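Local coordinates for probable quinone reductase Qor (NADPH:quinone reductase) (Zeta-crystallin homolog protein) (Mycobacterium tuberculosis, PDB 4RVU), which probably catalyses the reduction of quinones, transferring electrons from bound NADPH, at residues A[133-138]-A[274-279]; A[139-144]-A[219-224]. One frame throughout, in Å; residues are numbered along the deposited sequence.

How the contacts relate
Contact 1 is fully buried, whereas contact 2 is only partly buried, since Tyr141 and Val143 remain partly exposed. The two divide helix 120-140 between them: contact 1 uses its 133-138 part, and contact 2 its last two residues and the chain beyond. Continuity is direct, since Val140 N lies 2.8 Å from Tyr135 O, a probable i to i+5 hydrogen bond, fitting the wider pi-type turn at 136-138, and Val140 CG2 packs 3.5 Å from Phe276 CZ. Their chemistry differs: contact 1 is a single aromatic stack against a loop, while contact 2 sends a tyrosine hydroxyl from a sheet strand into the chain leaving the helix, with apolar contacts around it. Each also reaches NADPH, contact 1 at the nicotinamide amide and contact 2 at a ribose and the adenine.

Contact 1. Residues A[133-138]-A[274-279]; sequences AHYLLK and FHFTRT. With NDP (NADPH dihydro-nicotinamide-adenine-dinucleotide phosphate), chain E.
Beside the nicotinamide end of the NADPH site, Tyr135 and Phe276 lay their rings face to face in an offset stack. The evidence is clear: the planes differ by only 5°, the centroids are 4.0 Å apart, and the closest atoms are Tyr135 CG and Phe276 CG at 3.5 Å. The two side chains cross at about a right angle although their rings are nearly parallel. The offset is seen in Phe276 CD2, which sits over the centre of the tyrosine ring, and in Tyr135 CD1, over that of the phenylalanine.

Tyr135 belongs to helix 120-140, and Phe276 to the loop between strand 267-269 and helix 280-295; the stack thus fastens this loop of the cofactor-binding domain to the helix. Pro271 packs against both side chains, and Arg239 of the second subunit packs on Phe276. With Tyr135 CG between its backbone N and carbonyl carbon (chi1 84°), the ring can take Phe276 on one face while its far end reaches the cofactor. There Tyr135 OH donates a hydrogen bond to the carboxamide oxygen O7N of NADPH, 2.7 Å away. O7N lies in the plane of the tyrosine ring, at its edge.

Contact 2. Residues A[139-144]-A[219-224]; sequences SVYPVK and AVYDGV. With NDP (NADPH dihydro-nicotinamide-adenine-dinucleotide phosphate), chain E.
Tyr221 OH meets residues 139-144 at several points and is hydrogen-bonded to Leu136 O, in helix 120-140 just before this segment. Tyr141 O lies 3.1 Å from Tyr221 OH, at the edge of the Tyr221 ring near its plane, a close polar approach. Carbon crowds the same oxygen: Val143 CG1 stands 3.5 Å from Tyr221 OH, and Tyr141 CB 3.6 Å from it. This phenol end is therefore enclosed by the chain that turns out of the helix.

The side chains of Tyr141 and Tyr221 cross at about a right angle, and Tyr221 OH comes in the plane of the Tyr141 ring, at its edge. Tyr141 CG is trans to the backbone N (chi1 172°), which carries the ring over strand 217-222, where its CD2 is 3.5 Å from Ala219 CB. Its hydroxyl is hydrogen-bonded to Asp147, with a weak bond from Lys144 NZ, which also forms a salt bridge with Asp147.

Further along, the strand ends at NADPH. Asp222 OD1 accepts from Val224 N at 2.9 Å (N-H...O angle 146°), an Asx turn that shapes the chain around Gly223. Gly223 O then takes a hydrogen bond from the ribose hydroxyl O3D of NADPH at 2.8 Å, and Val224 CG1 approaches adenine C8A at 3.9 Å. A cofactor held at the carboxyl end of a central parallel strand, with a helix packed on the sheet, is the arrangement of a Rossmann fold, here with strand order 3-2-1-4-5-6.

Contact 1. Residues A[133-138]-A[274-279]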
ATOM      1  N   ALA A 133      10.224  -3.038 -14.298  1.00 15.85           N
ATOM      2  CA  ALA A 133      11.172  -2.273 -13.490  1.00 16.09           C
ATOM      3  C   ALA A 133      10.824  -0.784 -13.517  1.00 15.80           C
ATOM      4  O   ALA A 133      10.879  -0.111 -12.487  1.00 15.87           O
ATOM      5  CB  ALA A 133      12.610  -2.511 -13.958  1.00 15.88           C
ATOM      6  N   HIS A 134      10.435  -0.273 -14.683  1.00 15.85           N
ATOM      7  CA  HIS A 134      10.076   1.139 -14.788  1.00 15.84           C
ATOM      8  C   HIS A 134       8.927   1.488 -13.848  1.00 15.76           C
ATOM      9  O   HIS A 134       9.032   2.429 -13.057  1.00 15.71           O
ATOM     10  CB  HIS A 134       9.684   1.522 -16.216  1.00 15.90           C
ATOM     11  CG  HIS A 134       9.403   2.981 -16.387  1.00 15.90           C
ATOM     12  ND1 HIS A 134       8.166   3.540 -16.131  1.00 15.86           N
ATOM     13  CD2 HIS A 134      10.207   4.006 -16.763  1.00 15.93           C
ATOM     14  CE1 HIS A 134       8.219   4.840 -16.359  1.00 15.86           C
ATOM     15  NE2 HIS A 134       9.447   5.149 -16.743  1.00 15.91           N
ATOM     16  N   TYR A 135       7.821   0.751 -13.935  1.00 15.87           N
ATOM     17  CA  TYR A 135       6.665   1.124 -13.119  1.00 15.68           C
ATOM     18  C   TYR A 135       6.961   0.920 -11.630  1.00 16.39           C
ATOM     19  O   TYR A 135       6.480   1.676 -10.776  1.00 15.55           O
ATOM     20  CB  TYR A 135       5.352   0.454 -13.602  1.00 15.69           C
ATOM     21  CG  TYR A 135       5.041  -0.968 -13.131  1.00 16.37           C
ATOM     22  CD1 TYR A 135       4.752  -1.234 -11.791  1.00 16.09           C
ATOM     23  CD2 TYR A 135       4.950  -2.020 -14.043  1.00 16.69           C
ATOM     24  CE1 TYR A 135       4.447  -2.505 -11.359  1.00 16.21           C
ATOM     25  CE2 TYR A 135       4.632  -3.303 -13.621  1.00 16.56           C
ATOM     26  CZ  TYR A 135       4.380  -3.534 -12.276  1.00 16.69           C
ATOM     27  OH  TYR A 135       4.058  -4.798 -11.827  1.00 16.58           O
ATOM     28  N   LEU A 136       7.778  -0.082 -11.325  1.00 15.62           N
ATOM     29  CA  LEU A 136       8.146  -0.341  -9.930  1.00 15.56           C
ATOM     30  C   LEU A 136       8.953   0.821  -9.345  1.00 15.72           C
ATOM     31  O   LEU A 136       8.711   1.225  -8.203  1.00 15.47           O
ATOM     32  CB  LEU A 136       8.915  -1.663  -9.804  1.00 15.58           C
ATOM     33  CG  LEU A 136       8.106  -2.962  -9.884  1.00 15.58           C
ATOM     34  CD1 LEU A 136       9.015  -4.197  -9.933  1.00 15.61           C
ATOM     35  CD2 LEU A 136       7.088  -3.073  -8.744  1.00 15.50           C
ATOM     36  N   LEU A 137       9.888   1.358 -10.130  1.00 15.59           N
ATOM     37  CA  LEU A 137      10.810   2.407  -9.674  1.00 15.57           C
ATOM     38  C   LEU A 137      10.286   3.822  -9.855  1.00 15.56           C
ATOM     39  O   LEU A 137      10.769   4.747  -9.210  1.00 15.53           O
ATOM     40  CB  LEU A 137      12.141   2.299 -10.410  1.00 15.64           C
ATOM     41  CG  LEU A 137      12.976   1.068 -10.110  1.00 15.65           C
ATOM     42  CD1 LEU A 137      14.119   0.978 -11.102  1.00 15.73           C
ATOM     43  CD2 LEU A 137      13.514   1.147  -8.699  1.00 15.59           C
ATOM     44  N   LYS A 138       9.325   4.003 -10.754  1.00 20.51           N
ATOM     45  CA  LYS A 138       8.855   5.348 -11.077  1.00 20.75           C
ATOM     46  C   LYS A 138       7.436   5.633 -10.595  1.00 20.38           C
ATOM     47  O   LYS A 138       7.063   6.793 -10.429  1.00 20.76           O
ATOM     48  CB  LYS A 138       8.940   5.603 -12.591  1.00 20.77           C
ATOM     49  CG  LYS A 138      10.358   5.633 -13.154  1.00 21.43           C
ATOM     50  CD  LYS A 138      11.044   6.959 -12.844  1.00 23.22           C
ATOM     51  CE  LYS A 138      12.476   7.006 -13.389  1.00 22.70           C
ATOM     52  NZ  LYS A 138      12.527   6.872 -14.845  1.00 24.95           N
ATOM     53  N   PHE A 274      -0.490  -4.905 -16.168  1.00 19.43           N
ATOM     54  CA  PHE A 274      -1.747  -4.490 -16.786  1.00 20.25           C
ATOM     55  C   PHE A 274      -2.196  -3.086 -16.348  1.00 19.68           C
ATOM     56  O   PHE A 274      -2.652  -2.285 -17.173  1.00 19.61           O
ATOM     57  CB  PHE A 274      -2.835  -5.526 -16.490  1.00 20.45           C
ATOM     58  CG  PHE A 274      -4.179  -5.160 -17.044  1.00 21.47           C
ATOM     59  CD1 PHE A 274      -4.471  -5.367 -18.383  1.00 23.22           C
ATOM     60  CD2 PHE A 274      -5.157  -4.605 -16.224  1.00 22.77           C
ATOM     61  CE1 PHE A 274      -5.716  -5.027 -18.901  1.00 23.12           C
ATOM     62  CE2 PHE A 274      -6.402  -4.263 -16.735  1.00 23.49           C
ATOM     63  CZ  PHE A 274      -6.680  -4.478 -18.078  1.00 24.25           C
ATOM     64  N   HIS A 275      -2.035  -2.767 -15.065  1.00 17.43           N
ATOM     65  CA  HIS A 275      -2.517  -1.486 -14.545  1.00 17.76           C
ATOM     66  C   HIS A 275      -1.519  -0.349 -14.740  1.00 17.90           C
ATOM     67  O   HIS A 275      -1.764   0.772 -14.307  1.00 17.08           O
ATOM     68  CB  HIS A 275      -2.907  -1.595 -13.061  1.00 17.93           C
ATOM     69  CG  HIS A 275      -3.985  -2.597 -12.789  1.00 16.92           C
ATOM     70  ND1 HIS A 275      -3.774  -3.725 -12.026  1.00 17.17           N
ATOM     71  CD2 HIS A 275      -5.280  -2.646 -13.184  1.00 19.22           C
ATOM     72  CE1 HIS A 275      -4.893  -4.423 -11.957  1.00 17.93           C
ATOM     73  NE2 HIS A 275      -5.824  -3.790 -12.652  1.00 18.63           N
ATOM     74  N   PHE A 276      -0.394  -0.631 -15.398  1.00 15.70           N
ATOM     75  CA  PHE A 276       0.581   0.414 -15.690  1.00 15.72           C
ATOM     76  C   PHE A 276       0.840   0.542 -17.191  1.00 15.81           C
ATOM     77  O   PHE A 276       1.743   1.253 -17.611  1.00 15.84           O
ATOM     78  CB  PHE A 276       1.886   0.183 -14.913  1.00 15.70           C
ATOM     79  CG  PHE A 276       1.682   0.095 -13.429  1.00 15.84           C
ATOM     80  CD1 PHE A 276       1.888   1.210 -12.624  1.00 16.00           C
ATOM     81  CD2 PHE A 276       1.233  -1.087 -12.843  1.00 15.59           C
ATOM     82  CE1 PHE A 276       1.672   1.140 -11.243  1.00 15.49           C
ATOM     83  CE2 PHE A 276       1.003  -1.163 -11.473  1.00 15.51           C
ATOM     84  CZ  PHE A 276       1.238  -0.046 -10.668  1.00 16.02           C
ATOM     85  N   THR A 277       0.010  -0.131 -17.981  1.00 15.85           N
ATOM     86  CA  THR A 277      -0.005   0.013 -19.442  1.00 15.93           C
ATOM     87  C   THR A 277      -1.449   0.185 -19.902  1.00 15.95           C
ATOM     88  O   THR A 277      -1.929  -0.517 -20.813  1.00 16.26           O
ATOM     89  CB  THR A 277       0.632  -1.209 -20.134  1.00 15.99           C
ATOM     90  OG1 THR A 277       0.046  -2.406 -19.610  1.00 16.02           O
ATOM     91  CG2 THR A 277       2.125  -1.260 -19.882  1.00 16.31           C
ATOM     92  N   ARG A 278      -2.145   1.134 -19.274  1.00 21.82           N
ATOM     93  CA  ARG A 278      -3.588   1.278 -19.452  1.00 22.48           C
ATOM     94  C   ARG A 278      -3.993   1.985 -20.738  1.00 22.95           C
ATOM     95  O   ARG A 278      -5.142   1.894 -21.157  1.00 22.89           O
ATOM     96  CB  ARG A 278      -4.210   2.000 -18.253  1.00 22.43           C
ATOM     97  CG  ARG A 278      -3.973   1.276 -16.936  1.00 22.59           C
ATOM     98  CD  ARG A 278      -4.170   2.195 -15.709  1.00 23.96           C
ATOM     99  NE  ARG A 278      -5.491   2.819 -15.601  1.00 27.00           N
ATOM    100  CZ  ARG A 278      -6.651   2.165 -15.560  1.00 28.01           C
ATOM    101  NH1 ARG A 278      -6.686   0.837 -15.657  1.00 29.52           N
ATOM    102  NH2 ARG A 278      -7.791   2.841 -15.440  1.00 24.42           N
ATOM    103  N   THR A 279      -3.060   2.710 -21.347  1.00 19.35           N
ATOM    104  CA  THR A 279      -3.313   3.387 -22.612  1.00 19.12           C
ATOM    105  C   THR A 279      -2.070   3.248 -23.476  1.00 18.84           C
ATOM    106  O   THR A 279      -0.990   2.928 -22.967  1.00 18.42           O
ATOM    107  CB  THR A 279      -3.604   4.887 -22.419  1.00 20.41           C
ATOM    108  OG1 THR A 279      -2.484   5.522 -21.795  1.00 20.00           O
ATOM    109  CG2 THR A 279      -4.856   5.106 -21.560  1.00 18.52           C
TER
HETATM  110  PA  NDP E 401      13.444 -14.384 -12.745  1.00 22.77           P
HETATM  111  O1A NDP E 401      14.363 -14.327 -13.933  1.00 20.89           O
HETATM  112  O2A NDP E 401      13.640 -13.418 -11.611  1.00 21.76           O
HETATM  113  O5B NDP E 401      13.460 -15.879 -12.156  1.00 22.87           O
HETATM  114  C5B NDP E 401      12.911 -16.150 -10.871  1.00 23.23           C
HETATM  115  C4B NDP E 401      14.037 -16.063  -9.854  1.00 22.06           C
HETATM  116  O4B NDP E 401      13.528 -16.032  -8.521  1.00 22.25           O
HETATM  117  C3B NDP E 401      14.941 -17.280  -9.921  1.00 23.81           C
HETATM  118  O3B NDP E 401      15.994 -17.107 -10.869  1.00 23.37           O
HETATM  119  C2B NDP E 401      15.467 -17.401  -8.505  1.00 21.86           C
HETATM  120  O2B NDP E 401      16.742 -16.784  -8.386  1.00 21.16           O
HETATM  121  C1B NDP E 401      14.449 -16.674  -7.639  1.00 20.98           C
HETATM  122  N9A NDP E 401      13.772 -17.694  -6.806  1.00 21.62           N
HETATM  123  C8A NDP E 401      13.771 -17.740  -5.464  1.00 21.38           C
HETATM  124  N7A NDP E 401      13.076 -18.811  -5.014  1.00 21.44           N
HETATM  125  C5A NDP E 401      12.626 -19.481  -6.088  1.00 22.16           C
HETATM  126  C6A NDP E 401      11.827 -20.704  -6.324  1.00 22.38           C
HETATM  127  N6A NDP E 401      11.362 -21.439  -5.289  1.00 22.83           N
HETATM  128  N1A NDP E 401      11.580 -21.059  -7.602  1.00 23.18           N
HETATM  129  C2A NDP E 401      12.040 -20.332  -8.635  1.00 22.52           C
HETATM  130  N3A NDP E 401      12.770 -19.215  -8.496  1.00 21.68           N
HETATM  131  C4A NDP E 401      13.091 -18.743  -7.269  1.00 22.67           C
HETATM  132  O3  NDP E 401      11.936 -14.269 -13.277  1.00 22.41           O
HETATM  133  PN  NDP E 401      11.398 -12.954 -14.023  1.00 22.37           P
HETATM  134  O1N NDP E 401      12.510 -11.940 -14.081  1.00 21.87           O
HETATM  135  O2N NDP E 401      10.697 -13.398 -15.279  1.00 21.62           O
HETATM  136  O5D NDP E 401      10.285 -12.415 -13.000  1.00 21.82           O
HETATM  137  C5D NDP E 401      10.639 -12.063 -11.665  1.00 22.07           C
HETATM  138  C4D NDP E 401       9.406 -12.116 -10.775  1.00 21.71           C
HETATM  139  O4D NDP E 401       8.578 -10.983 -11.027  1.00 22.58           O
HETATM  140  C3D NDP E 401       8.563 -13.337 -11.081  1.00 22.96           C
HETATM  141  O3D NDP E 401       8.036 -13.831  -9.850  1.00 23.24           O
HETATM  142  C2D NDP E 401       7.429 -12.820 -11.939  1.00 26.23           C
HETATM  143  O2D NDP E 401       6.245 -13.587 -11.712  1.00 23.50           O
HETATM  144  C1D NDP E 401       7.276 -11.390 -11.448  1.00 23.98           C
HETATM  145  N1N NDP E 401       6.800 -10.449 -12.463  1.00 23.77           N
HETATM  146  C2N NDP E 401       5.778  -9.650 -12.153  1.00 22.62           C
HETATM  147  C3N NDP E 401       5.274  -8.717 -13.047  1.00 21.95           C
HETATM  148  C7N NDP E 401       4.118  -7.857 -12.632  1.00 22.46           C
HETATM  149  O7N NDP E 401       3.718  -6.992 -13.392  1.00 22.30           O
HETATM  150  N7N NDP E 401       3.565  -8.058 -11.437  1.00 20.89           N
HETATM  151  C4N NDP E 401       5.876  -8.556 -14.423  1.00 21.43           C
HETATM  152  C5N NDP E 401       6.988  -9.475 -14.631  1.00 22.26           C
HETATM  153  C6N NDP E 401       7.405 -10.371 -13.653  1.00 22.39           C
HETATM  154  P2B NDP E 401      17.669 -17.054  -7.100  1.00 21.70           P
HETATM  155  O1X NDP E 401      16.767 -17.779  -6.142  1.00 23.18           O
HETATM  156  O2X NDP E 401      18.801 -17.888  -7.626  1.00 24.31           O
HETATM  157  O3X NDP E 401      18.091 -15.685  -6.653  1.00 23.75           O

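Contact 2. Residues A[139-144]-A[219-224]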
ATOM      1  N   SER A 139       6.653   4.578 -10.367  1.00 15.51           N
ATOM      2  CA  SER A 139       5.219   4.721 -10.089  1.00 15.75           C
ATOM      3  C   SER A 139       4.767   4.073  -8.786  1.00 16.67           C
ATOM      4  O   SER A 139       4.075   4.704  -7.977  1.00 16.81           O
ATOM      5  CB  SER A 139       4.388   4.165 -11.257  1.00 15.91           C
ATOM      6  OG  SER A 139       4.678   4.864 -12.453  1.00 16.02           O
ATOM      7  N   VAL A 140       5.119   2.807  -8.589  1.00 15.87           N
ATOM      8  CA  VAL A 140       4.722   2.109  -7.358  1.00 15.34           C
ATOM      9  C   VAL A 140       5.397   2.715  -6.122  1.00 15.49           C
ATOM     10  O   VAL A 140       4.728   3.090  -5.147  1.00 16.14           O
ATOM     11  CB  VAL A 140       4.971   0.588  -7.458  1.00 15.36           C
ATOM     12  CG1 VAL A 140       4.818  -0.066  -6.092  1.00 15.83           C
ATOM     13  CG2 VAL A 140       4.001  -0.039  -8.461  1.00 16.32           C
ATOM     14  N   TYR A 141       6.715   2.809  -6.159  1.00 17.63           N
ATOM     15  CA  TYR A 141       7.445   3.606  -5.191  1.00 18.23           C
ATOM     16  C   TYR A 141       8.461   4.418  -5.972  1.00 18.03           C
ATOM     17  O   TYR A 141       9.411   3.862  -6.508  1.00 17.75           O
ATOM     18  CB  TYR A 141       8.147   2.748  -4.118  1.00 18.48           C
ATOM     19  CG  TYR A 141       9.040   3.628  -3.267  1.00 17.84           C
ATOM     20  CD1 TYR A 141       8.491   4.511  -2.348  1.00 18.78           C
ATOM     21  CD2 TYR A 141      10.414   3.644  -3.448  1.00 18.84           C
ATOM     22  CE1 TYR A 141       9.296   5.363  -1.592  1.00 18.52           C
ATOM     23  CE2 TYR A 141      11.221   4.487  -2.709  1.00 18.20           C
ATOM     24  CZ  TYR A 141      10.656   5.346  -1.788  1.00 18.22           C
ATOM     25  OH  TYR A 141      11.465   6.186  -1.058  1.00 19.62           O
ATOM     26  N   PRO A 142       8.266   5.741  -6.040  1.00 18.28           N
ATOM     27  CA  PRO A 142       9.175   6.565  -6.840  1.00 19.12           C
ATOM     28  C   PRO A 142      10.497   6.775  -6.112  1.00 19.64           C
ATOM     29  O   PRO A 142      10.590   7.662  -5.255  1.00 19.27           O
ATOM     30  CB  PRO A 142       8.420   7.899  -6.986  1.00 20.61           C
ATOM     31  CG  PRO A 142       7.118   7.749  -6.169  1.00 20.63           C
ATOM     32  CD  PRO A 142       7.284   6.551  -5.296  1.00 19.49           C
ATOM     33  N   VAL A 143      11.508   5.980  -6.462  1.00 19.86           N
ATOM     34  CA  VAL A 143      12.789   6.053  -5.771  1.00 18.76           C
ATOM     35  C   VAL A 143      13.414   7.429  -5.952  1.00 19.66           C
ATOM     36  O   VAL A 143      13.212   8.086  -6.977  1.00 19.91           O
ATOM     37  CB  VAL A 143      13.766   4.953  -6.224  1.00 19.16           C
ATOM     38  CG1 VAL A 143      13.214   3.549  -5.875  1.00 17.98           C
ATOM     39  CG2 VAL A 143      14.072   5.077  -7.724  1.00 18.97           C
ATOM     40  N   LYS A 144      14.156   7.872  -4.941  1.00 23.09           N
ATOM     41  CA  LYS A 144      14.870   9.136  -5.027  1.00 22.97           C
ATOM     42  C   LYS A 144      16.319   8.896  -4.632  1.00 22.63           C
ATOM     43  O   LYS A 144      16.635   7.908  -3.956  1.00 21.94           O
ATOM     44  CB  LYS A 144      14.222  10.170  -4.111  1.00 24.22           C
ATOM     45  CG  LYS A 144      14.088   9.692  -2.690  1.00 24.79           C
ATOM     46  CD  LYS A 144      13.300  10.679  -1.834  1.00 26.93           C
ATOM     47  CE  LYS A 144      13.328  10.271  -0.363  1.00 26.31           C
ATOM     48  NZ  LYS A 144      12.638   8.972  -0.126  1.00 24.87           N
ATOM     49  N   ALA A 219      11.991   0.896   0.433  1.00 15.82           N
ATOM     50  CA  ALA A 219      11.085   0.021  -0.310  1.00 15.40           C
ATOM     51  C   ALA A 219      11.693  -1.366  -0.475  1.00 15.21           C
ATOM     52  O   ALA A 219      12.911  -1.509  -0.570  1.00 15.24           O
ATOM     53  CB  ALA A 219      10.764   0.618  -1.667  1.00 15.59           C
ATOM     54  N   VAL A 220      10.842  -2.383  -0.514  1.00 15.28           N
ATOM     55  CA  VAL A 220      11.288  -3.718  -0.900  1.00 15.25           C
ATOM     56  C   VAL A 220      10.594  -4.091  -2.195  1.00 16.00           C
ATOM     57  O   VAL A 220       9.376  -3.960  -2.307  1.00 15.46           O
ATOM     58  CB  VAL A 220      10.899  -4.772   0.146  1.00 15.25           C
ATOM     59  CG1 VAL A 220      11.251  -6.177  -0.371  1.00 16.07           C
ATOM     60  CG2 VAL A 220      11.594  -4.492   1.468  1.00 15.57           C
ATOM     61  N   TYR A 221      11.362  -4.543  -3.177  1.00 15.36           N
ATOM     62  CA  TYR A 221      10.777  -5.104  -4.380  1.00 15.40           C
ATOM     63  C   TYR A 221      10.894  -6.615  -4.296  1.00 15.44           C
ATOM     64  O   TYR A 221      11.979  -7.171  -4.476  1.00 15.93           O
ATOM     65  CB  TYR A 221      11.476  -4.537  -5.618  1.00 15.47           C
ATOM     66  CG  TYR A 221      11.273  -3.041  -5.748  1.00 15.45           C
ATOM     67  CD1 TYR A 221      10.053  -2.524  -6.177  1.00 15.54           C
ATOM     68  CD2 TYR A 221      12.288  -2.151  -5.430  1.00 16.25           C
ATOM     69  CE1 TYR A 221       9.852  -1.147  -6.290  1.00 15.42           C
ATOM     70  CE2 TYR A 221      12.103  -0.772  -5.552  1.00 15.61           C
ATOM     71  CZ  TYR A 221      10.887  -0.284  -5.984  1.00 15.54           C
ATOM     72  OH  TYR A 221      10.719   1.082  -6.100  1.00 15.96           O
ATOM     73  N   ASP A 222       9.775  -7.269  -3.993  1.00 17.36           N
ATOM     74  CA  ASP A 222       9.752  -8.709  -3.724  1.00 16.93           C
ATOM     75  C   ASP A 222       9.017  -9.455  -4.831  1.00 17.40           C
ATOM     76  O   ASP A 222       7.784  -9.377  -4.951  1.00 16.92           O
ATOM     77  CB  ASP A 222       9.116  -8.971  -2.345  1.00 18.07           C
ATOM     78  CG  ASP A 222       9.173 -10.437  -1.925  1.00 17.83           C
ATOM     79  OD1 ASP A 222       9.055 -11.337  -2.781  1.00 17.93           O
ATOM     80  OD2 ASP A 222       9.305 -10.698  -0.710  1.00 17.40           O
ATOM     81  N   GLY A 223       9.779 -10.171  -5.655  1.00 16.19           N
ATOM     82  CA  GLY A 223       9.197 -10.961  -6.732  1.00 16.60           C
ATOM     83  C   GLY A 223       9.247 -12.450  -6.436  1.00 17.11           C
ATOM     84  O   GLY A 223       8.986 -13.284  -7.308  1.00 17.38           O
ATOM     85  N   VAL A 224       9.577 -12.780  -5.191  1.00 19.13           N
ATOM     86  CA  VAL A 224       9.800 -14.164  -4.782  1.00 18.28           C
ATOM     87  C   VAL A 224       8.609 -14.713  -3.988  1.00 18.88           C
ATOM     88  O   VAL A 224       8.239 -15.883  -4.125  1.00 19.23           O
ATOM     89  CB  VAL A 224      11.102 -14.265  -3.970  1.00 18.95           C
ATOM     90  CG1 VAL A 224      11.256 -15.649  -3.352  1.00 18.64           C
ATOM     91  CG2 VAL A 224      12.300 -13.930  -4.864  1.00 19.19           C
TER
HETATM   92  PA  NDP E 401      13.444 -14.384 -12.745  1.00 22.77           P
HETATM   93  O1A NDP E 401      14.363 -14.327 -13.933  1.00 20.89           O
HETATM   94  O2A NDP E 401      13.640 -13.418 -11.611  1.00 21.76           O
HETATM   95  O5B NDP E 401      13.460 -15.879 -12.156  1.00 22.87           O
HETATM   96  C5B NDP E 401      12.911 -16.150 -10.871  1.00 23.23           C
HETATM   97  C4B NDP E 401      14.037 -16.063  -9.854  1.00 22.06           C
HETATM   98  O4B NDP E 401      13.528 -16.032  -8.521  1.00 22.25           O
HETATM   99  C3B NDP E 401      14.941 -17.280  -9.921  1.00 23.81           C
HETATM  100  O3B NDP E 401      15.994 -17.107 -10.869  1.00 23.37           O
HETATM  101  C2B NDP E 401      15.467 -17.401  -8.505  1.00 21.86           C
HETATM  102  O2B NDP E 401      16.742 -16.784  -8.386  1.00 21.16           O
HETATM  103  C1B NDP E 401      14.449 -16.674  -7.639  1.00 20.98           C
HETATM  104  N9A NDP E 401      13.772 -17.694  -6.806  1.00 21.62           N
HETATM  105  C8A NDP E 401      13.771 -17.740  -5.464  1.00 21.38           C
HETATM  106  N7A NDP E 401      13.076 -18.811  -5.014  1.00 21.44           N
HETATM  107  C5A NDP E 401      12.626 -19.481  -6.088  1.00 22.16           C
HETATM  108  C6A NDP E 401      11.827 -20.704  -6.324  1.00 22.38           C
HETATM  109  N6A NDP E 401      11.362 -21.439  -5.289  1.00 22.83           N
HETATM  110  N1A NDP E 401      11.580 -21.059  -7.602  1.00 23.18           N
HETATM  111  C2A NDP E 401      12.040 -20.332  -8.635  1.00 22.52           C
HETATM  112  N3A NDP E 401      12.770 -19.215  -8.496  1.00 21.68           N
HETATM  113  C4A NDP E 401      13.091 -18.743  -7.269  1.00 22.67           C
HETATM  114  O3  NDP E 401      11.936 -14.269 -13.277  1.00 22.41           O
HETATM  115  PN  NDP E 401      11.398 -12.954 -14.023  1.00 22.37           P
HETATM  116  O1N NDP E 401      12.510 -11.940 -14.081  1.00 21.87           O
HETATM  117  O2N NDP E 401      10.697 -13.398 -15.279  1.00 21.62           O
HETATM  118  O5D NDP E 401      10.285 -12.415 -13.000  1.00 21.82           O
HETATM  119  C5D NDP E 401      10.639 -12.063 -11.665  1.00 22.07           C
HETATM  120  C4D NDP E 401       9.406 -12.116 -10.775  1.00 21.71           C
HETATM  121  O4D NDP E 401       8.578 -10.983 -11.027  1.00 22.58           O
HETATM  122  C3D NDP E 401       8.563 -13.337 -11.081  1.00 22.96           C
HETATM  123  O3D NDP E 401       8.036 -13.831  -9.850  1.00 23.24           O
HETATM  124  C2D NDP E 401       7.429 -12.820 -11.939  1.00 26.23           C
HETATM  125  O2D NDP E 401       6.245 -13.587 -11.712  1.00 23.50           O
HETATM  126  C1D NDP E 401       7.276 -11.390 -11.448  1.00 23.98           C
HETATM  127  N1N NDP E 401       6.800 -10.449 -12.463  1.00 23.77           N
HETATM  128  C2N NDP E 401       5.778  -9.650 -12.153  1.00 22.62           C
HETATM  129  C3N NDP E 401       5.274  -8.717 -13.047  1.00 21.95           C
HETATM  130  C7N NDP E 401       4.118  -7.857 -12.632  1.00 22.46           C
HETATM  131  O7N NDP E 401       3.718  -6.992 -13.392  1.00 22.30           O
HETATM  132  N7N NDP E 401       3.565  -8.058 -11.437  1.00 20.89           N
HETATM  133  C4N NDP E 401       5.876  -8.556 -14.423  1.00 21.43           C
HETATM  134  C5N NDP E 401       6.988  -9.475 -14.631  1.00 22.26           C
HETATM  135  C6N NDP E 401       7.405 -10.371 -13.653  1.00 22.39           C
HETATM  136  P2B NDP E 401      17.669 -17.054  -7.100  1.00 21.70           P
HETATM  137  O1X NDP E 401      16.767 -17.779  -6.142  1.00 23.18           O
HETATM  138  O2X NDP E 401      18.801 -17.888  -7.626  1.00 24.31           O
HETATM  139  O3X NDP E 401      18.091 -15.685  -6.653  1.00 23.75           O